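Local coordinates for Nsp15 (Middle East respiratory syndrome-related coronavirus, PDB 5YVD), which probably cleaves RNA at uridylates as a coronavirus endoribonuclease of the EndoU family, built as an assembly of six chains, at residues 143-155 with 171-185. Numbering follows the deposited sequence.
Sequences KKYPCMVGPDYAY and VKFYLYKKVNNEFID
Asp152 and Lys172 form a salt bridge, OD1 to NZ 2.7 Å, at one end of an antiparallel strand pairing on the border of the mixed sheet in the Nsp15 middle domain. The lysine chain reaches its partner by bending at chi2 and chi3, which also brings NZ into a weak bond with Gly150 O. Backbone bonds then tie edge strand 148-149 to strand 174-178: Met148 and Leu175 exchange N-H...O bonds in both directions, and Gly150 N gives a nearly straight one (167°) to Phe173 O. On its other side, strand 174-178 pairs with strand 134-138. Further along, beyond the paired residues, a water donates to both Pro146 O and Ile184 O and weakly accepts from Lys177 N, linking the two segments.

Val149 and Tyr174 share one face of the sheet, Met148 and Leu175 the other, where their CB atoms meet. Val149 lies alongside Tyr174, its CG2 at the ring edge. With chi1 at 162°, Cys147 turns SG away from its own N and toward that same edge; SG also approaches the Tyr176 ring obliquely. Tyr176 OH is bonded to Ile142 N. At the far end the Tyr145 and Phe183 rings are near parallel (13°) but slid apart; Lys178 CG covers the opposite Phe183 face, and Tyr145 CD1 comes 3.5 Å from Phe183 CE2.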
loop_
_atom_site.group_PDB
_atom_site.type_symbol
_atom_site.label_atom_id
_atom_site.label_comp_id
_atom_site.label_asym_id
_atom_site.label_seq_id
_atom_site.Cartn_x
_atom_site.Cartn_y
_atom_site.Cartn_z
ATOM N N LYS A 143 -23.285 -27.300 -38.111
ATOM C CA LYS A 143 -23.853 -28.528 -38.629
ATOM C C LYS A 143 -25.094 -28.811 -37.815
ATOM O O LYS A 143 -25.982 -27.976 -37.760
ATOM C CB LYS A 143 -22.838 -29.680 -38.589
ATOM C CG LYS A 143 -21.589 -29.429 -39.417
ATOM C CD LYS A 143 -20.844 -30.720 -39.752
ATOM C CE LYS A 143 -19.440 -30.439 -40.278
ATOM N NZ LYS A 143 -18.828 -31.615 -40.950
ATOM N N LYS A 144 -25.171 -29.958 -37.159
ATOM C CA LYS A 144 -26.399 -30.286 -36.481
ATOM C C LYS A 144 -26.153 -30.790 -35.071
ATOM O O LYS A 144 -27.031 -31.400 -34.469
ATOM C CB LYS A 144 -27.211 -31.298 -37.320
ATOM C CG LYS A 144 -28.709 -31.007 -37.329
ATOM C CD LYS A 144 -29.456 -31.717 -38.448
ATOM C CE LYS A 144 -28.979 -31.281 -39.829
ATOM N NZ LYS A 144 -29.792 -31.893 -40.912
ATOM N N TYR A 145 -24.987 -30.490 -34.514
ATOM C CA TYR A 145 -24.671 -30.955 -33.165
ATOM C C TYR A 145 -25.727 -30.434 -32.170
ATOM O O TYR A 145 -26.422 -29.434 -32.450
ATOM C CB TYR A 145 -23.269 -30.506 -32.761
ATOM C CG TYR A 145 -22.179 -31.021 -33.667
ATOM C CD1 TYR A 145 -21.802 -32.358 -33.634
ATOM C CD2 TYR A 145 -21.518 -30.179 -34.551
ATOM C CE1 TYR A 145 -20.798 -32.851 -34.453
ATOM C CE2 TYR A 145 -20.504 -30.661 -35.384
ATOM C CZ TYR A 145 -20.149 -32.007 -35.331
ATOM O OH TYR A 145 -19.166 -32.524 -36.155
ATOM N N PRO A 146 -25.858 -31.103 -31.011
ATOM C CA PRO A 146 -26.832 -30.642 -30.019
ATOM C C PRO A 146 -26.465 -29.255 -29.532
ATOM O O PRO A 146 -25.300 -29.001 -29.208
ATOM C CB PRO A 146 -26.710 -31.667 -28.881
ATOM C CG PRO A 146 -25.932 -32.815 -29.435
ATOM C CD PRO A 146 -25.052 -32.225 -30.499
ATOM N N CYS A 147 -27.452 -28.371 -29.465
ATOM C CA CYS A 147 -27.166 -26.956 -29.332
ATOM C C CYS A 147 -28.105 -26.245 -28.392
ATOM O O CYS A 147 -29.303 -26.284 -28.580
ATOM C CB CYS A 147 -27.253 -26.308 -30.710
ATOM S SG CYS A 147 -27.420 -24.521 -30.674
ATOM N N MET A 148 -27.542 -25.574 -27.393
ATOM C CA MET A 148 -28.277 -24.611 -26.595
ATOM C C MET A 148 -28.333 -23.266 -27.344
ATOM O O MET A 148 -27.305 -22.705 -27.702
ATOM C CB MET A 148 -27.583 -24.402 -25.264
ATOM C CG MET A 148 -27.269 -25.659 -24.480
ATOM S SD MET A 148 -25.823 -25.451 -23.401
ATOM C CE MET A 148 -26.247 -26.746 -22.236
ATOM N N VAL A 149 -29.532 -22.749 -27.585
ATOM C CA VAL A 149 -29.694 -21.494 -28.293
ATOM C C VAL A 149 -29.927 -20.411 -27.288
ATOM O O VAL A 149 -30.940 -20.418 -26.591
ATOM C CB VAL A 149 -30.911 -21.519 -29.226
ATOM C CG1 VAL A 149 -31.075 -20.166 -29.929
ATOM C CG2 VAL A 149 -30.769 -22.661 -30.222
ATOM N N GLY A 150 -29.017 -19.451 -27.240
ATOM C CA GLY A 150 -29.082 -18.400 -26.235
ATOM C C GLY A 150 -30.296 -17.492 -26.341
ATOM O O GLY A 150 -31.104 -17.633 -27.246
ATOM N N PRO A 151 -30.407 -16.534 -25.416
ATOM C CA PRO A 151 -31.548 -15.605 -25.343
ATOM C C PRO A 151 -31.470 -14.436 -26.324
ATOM O O PRO A 151 -30.505 -14.315 -27.055
ATOM C CB PRO A 151 -31.478 -15.097 -23.901
ATOM C CG PRO A 151 -30.018 -15.176 -23.544
ATOM C CD PRO A 151 -29.454 -16.346 -24.298
ATOM N N ASP A 152 -32.488 -13.585 -26.339
ATOM C CA ASP A 152 -32.530 -12.445 -27.275
ATOM C C ASP A 152 -31.753 -11.219 -26.784
ATOM O O ASP A 152 -32.142 -10.068 -27.064
ATOM C CB ASP A 152 -33.971 -12.047 -27.578
ATOM C CG ASP A 152 -34.734 -13.134 -28.303
ATOM O OD1 ASP A 152 -34.105 -13.888 -29.077
ATOM O OD2 ASP A 152 -35.967 -13.206 -28.108
ATOM N N TYR A 153 -30.635 -11.475 -26.094
ATOM C CA TYR A 153 -29.738 -10.425 -25.691
ATOM C C TYR A 153 -28.338 -10.968 -25.424
ATOM O O TYR A 153 -28.126 -12.172 -25.329
ATOM C CB TYR A 153 -30.260 -9.785 -24.437
ATOM C CG TYR A 153 -30.215 -10.723 -23.241
ATOM C CD1 TYR A 153 -31.332 -11.487 -22.895
ATOM C CD2 TYR A 153 -29.058 -10.844 -22.452
ATOM C CE1 TYR A 153 -31.306 -12.345 -21.808
ATOM C CE2 TYR A 153 -29.021 -11.700 -21.360
ATOM C CZ TYR A 153 -30.149 -12.455 -21.037
ATOM O OH TYR A 153 -30.149 -13.318 -19.938
ATOM N N ALA A 154 -27.391 -10.056 -25.253
ATOM C CA ALA A 154 -25.987 -10.402 -25.042
ATOM C C ALA A 154 -25.255 -9.207 -24.418
ATOM O O ALA A 154 -25.804 -8.113 -24.299
ATOM C CB ALA A 154 -25.341 -10.797 -26.373
ATOM N N TYR A 155 -24.012 -9.420 -24.030
ATOM C CA TYR A 155 -23.238 -8.401 -23.367
ATOM C C TYR A 155 -22.275 -7.811 -24.378
ATOM O O TYR A 155 -21.689 -8.554 -25.143
ATOM C CB TYR A 155 -22.474 -9.070 -22.244
ATOM C CG TYR A 155 -21.765 -8.157 -21.278
ATOM C CD1 TYR A 155 -20.436 -7.774 -21.477
ATOM C CD2 TYR A 155 -22.405 -7.723 -20.133
ATOM C CE1 TYR A 155 -19.779 -6.979 -20.549
ATOM C CE2 TYR A 155 -21.761 -6.914 -19.215
ATOM C CZ TYR A 155 -20.459 -6.547 -19.418
ATOM O OH TYR A 155 -19.871 -5.751 -18.471
ATOM N N VAL A 171 -25.998 -11.287 -31.476
ATOM C CA VAL A 171 -26.714 -11.366 -30.201
ATOM C C VAL A 171 -27.221 -12.805 -29.956
ATOM O O VAL A 171 -27.272 -13.305 -28.820
ATOM C CB VAL A 171 -27.890 -10.362 -30.198
ATOM C CG1 VAL A 171 -28.715 -10.476 -28.924
ATOM C CG2 VAL A 171 -27.376 -8.945 -30.360
ATOM N N LYS A 172 -27.612 -13.485 -31.023
ATOM C CA LYS A 172 -28.089 -14.851 -30.881
ATOM C C LYS A 172 -26.895 -15.791 -30.945
ATOM O O LYS A 172 -26.276 -15.969 -32.013
ATOM C CB LYS A 172 -29.125 -15.189 -31.962
ATOM C CG LYS A 172 -29.712 -16.598 -31.837
ATOM C CD LYS A 172 -31.128 -16.642 -31.296
ATOM C CE LYS A 172 -31.324 -15.863 -30.016
ATOM N NZ LYS A 172 -32.691 -16.151 -29.528
ATOM N N PHE A 173 -26.574 -16.392 -29.803
ATOM C CA PHE A 173 -25.429 -17.287 -29.749
ATOM C C PHE A 173 -25.885 -18.728 -29.682
ATOM O O PHE A 173 -26.912 -19.031 -29.082
ATOM C CB PHE A 173 -24.470 -16.923 -28.607
ATOM C CG PHE A 173 -23.673 -15.675 -28.880
ATOM C CD1 PHE A 173 -24.097 -14.432 -28.390
ATOM C CD2 PHE A 173 -22.527 -15.729 -29.668
ATOM C CE1 PHE A 173 -23.372 -13.278 -28.655
ATOM C CE2 PHE A 173 -21.791 -14.579 -29.936
ATOM C CZ PHE A 173 -22.213 -13.352 -29.434
ATOM N N TYR A 174 -25.132 -19.588 -30.363
ATOM C CA TYR A 174 -25.370 -21.009 -30.377
ATOM C C TYR A 174 -24.207 -21.558 -29.581
ATOM O O TYR A 174 -23.035 -21.322 -29.895
ATOM C CB TYR A 174 -25.441 -21.540 -31.817
ATOM C CG TYR A 174 -26.536 -20.860 -32.612
ATOM C CD1 TYR A 174 -27.860 -21.267 -32.503
ATOM C CD2 TYR A 174 -26.262 -19.767 -33.443
ATOM C CE1 TYR A 174 -28.874 -20.636 -33.223
ATOM C CE2 TYR A 174 -27.274 -19.126 -34.163
ATOM C CZ TYR A 174 -28.581 -19.572 -34.045
ATOM O OH TYR A 174 -29.596 -18.948 -34.736
ATOM N N LEU A 175 -24.569 -22.269 -28.525
ATOM C CA LEU A 175 -23.692 -22.604 -27.431
ATOM C C LEU A 175 -23.566 -24.100 -27.308
ATOM O O LEU A 175 -24.578 -24.800 -27.198
ATOM C CB LEU A 175 -24.317 -22.068 -26.153
ATOM C CG LEU A 175 -24.310 -20.541 -26.076
ATOM C CD1 LEU A 175 -25.473 -20.058 -25.236
ATOM C CD2 LEU A 175 -22.990 -20.029 -25.518
ATOM N N TYR A 176 -22.334 -24.600 -27.316
ATOM C CA TYR A 176 -22.114 -26.045 -27.269
ATOM C C TYR A 176 -21.301 -26.398 -26.055
ATOM O O TYR A 176 -20.483 -25.620 -25.591
ATOM C CB TYR A 176 -21.421 -26.531 -28.546
ATOM C CG TYR A 176 -22.194 -26.172 -29.788
ATOM C CD1 TYR A 176 -22.979 -27.115 -30.431
ATOM C CD2 TYR A 176 -22.181 -24.888 -30.295
ATOM C CE1 TYR A 176 -23.728 -26.798 -31.557
ATOM C CE2 TYR A 176 -22.924 -24.560 -31.426
ATOM C CZ TYR A 176 -23.700 -25.528 -32.055
ATOM O OH TYR A 176 -24.433 -25.247 -33.189
ATOM N N LYS A 177 -21.549 -27.574 -25.524
ATOM C CA LYS A 177 -20.751 -28.067 -24.425
ATOM C C LYS A 177 -20.372 -29.503 -24.691
ATOM O O LYS A 177 -21.191 -30.291 -25.173
ATOM C CB LYS A 177 -21.514 -27.946 -23.102
ATOM C CG LYS A 177 -20.684 -28.346 -21.912
ATOM C CD LYS A 177 -21.318 -27.932 -20.605
ATOM C CE LYS A 177 -20.361 -28.159 -19.445
ATOM N NZ LYS A 177 -21.082 -28.259 -18.153
ATOM N N LYS A 178 -19.121 -29.826 -24.392
ATOM C CA LYS A 178 -18.605 -31.189 -24.493
ATOM C C LYS A 178 -18.100 -31.662 -23.130
ATOM O O LYS A 178 -17.480 -30.898 -22.386
ATOM C CB LYS A 178 -17.453 -31.238 -25.497
ATOM C CG LYS A 178 -17.889 -31.594 -26.905
ATOM C CD LYS A 178 -16.789 -31.361 -27.914
ATOM C CE LYS A 178 -15.655 -32.359 -27.776
ATOM N NZ LYS A 178 -14.456 -31.879 -28.527
ATOM N N VAL A 179 -18.381 -32.920 -22.817
ATOM C CA VAL A 179 -17.868 -33.571 -21.618
ATOM C C VAL A 179 -17.461 -34.973 -22.017
ATOM O O VAL A 179 -18.298 -35.730 -22.477
ATOM C CB VAL A 179 -18.950 -33.651 -20.510
ATOM C CG1 VAL A 179 -18.505 -34.561 -19.362
ATOM C CG2 VAL A 179 -19.313 -32.255 -19.989
ATOM N N ASN A 180 -16.183 -35.308 -21.847
ATOM C CA ASN A 180 -15.614 -36.597 -22.280
ATOM C C ASN A 180 -15.621 -36.729 -23.788
ATOM O O ASN A 180 -15.856 -37.801 -24.316
ATOM C CB ASN A 180 -16.359 -37.790 -21.648
ATOM C CG ASN A 180 -16.267 -37.793 -20.137
ATOM O OD1 ASN A 180 -15.184 -37.926 -19.573
ATOM N ND2 ASN A 180 -17.400 -37.644 -19.472
ATOM N N ASN A 181 -15.375 -35.619 -24.472
ATOM C CA ASN A 181 -15.445 -35.554 -25.936
ATOM C C ASN A 181 -16.842 -35.921 -26.479
ATOM O O ASN A 181 -16.994 -36.401 -27.605
ATOM C CB ASN A 181 -14.348 -36.428 -26.570
ATOM C CG ASN A 181 -13.643 -35.728 -27.731
ATOM O OD1 ASN A 181 -13.099 -34.646 -27.554
ATOM N ND2 ASN A 181 -13.640 -36.345 -28.911
ATOM N N GLU A 182 -17.858 -35.683 -25.659
ATOM C CA GLU A 182 -19.242 -35.985 -26.000
ATOM C C GLU A 182 -20.107 -34.729 -25.749
ATOM O O GLU A 182 -20.103 -34.143 -24.646
ATOM C CB GLU A 182 -19.743 -37.180 -25.159
ATOM C CG GLU A 182 -19.072 -38.528 -25.455
ATOM C CD GLU A 182 -20.007 -39.541 -26.110
ATOM O OE1 GLU A 182 -20.791 -39.129 -26.991
ATOM O OE2 GLU A 182 -19.968 -40.747 -25.748
ATOM N N PHE A 183 -20.835 -34.305 -26.775
ATOM C CA PHE A 183 -21.749 -33.174 -26.636
ATOM C C PHE A 183 -22.854 -33.424 -25.623
ATOM O O PHE A 183 -23.386 -34.507 -25.570
ATOM C CB PHE A 183 -22.394 -32.866 -27.955
ATOM C CG PHE A 183 -21.474 -32.232 -28.938
ATOM C CD1 PHE A 183 -21.387 -30.844 -29.028
ATOM C CD2 PHE A 183 -20.729 -33.001 -29.788
ATOM C CE1 PHE A 183 -20.566 -30.230 -29.953
ATOM C CE2 PHE A 183 -19.898 -32.410 -30.713
ATOM C CZ PHE A 183 -19.812 -31.015 -30.794
ATOM N N ILE A 184 -23.189 -32.417 -24.827
ATOM C CA ILE A 184 -24.371 -32.465 -23.967
ATOM C C ILE A 184 -25.634 -32.026 -24.728
ATOM O O ILE A 184 -25.608 -31.057 -25.510
ATOM C CB ILE A 184 -24.150 -31.580 -22.732
ATOM C CG1 ILE A 184 -23.278 -32.341 -21.736
ATOM C CG2 ILE A 184 -25.462 -31.144 -22.083
ATOM C CD1 ILE A 184 -22.495 -31.434 -20.814
ATOM N N ASP A 185 -26.730 -32.752 -24.489
ATOM C CA ASP A 185 -28.044 -32.424 -25.062
ATOM C C ASP A 185 -28.820 -31.404 -24.213
ATOM O O ASP A 185 -29.158 -31.689 -23.063
ATOM C CB ASP A 185 -28.883 -33.687 -25.260
ATOM C CG ASP A 185 -28.562 -34.393 -26.579
ATOM O OD1 ASP A 185 -29.437 -34.406 -27.481
ATOM O OD2 ASP A 185 -27.424 -34.904 -26.728
HETATM O O HOH W 1 -24.165 -29.089 -26.877
#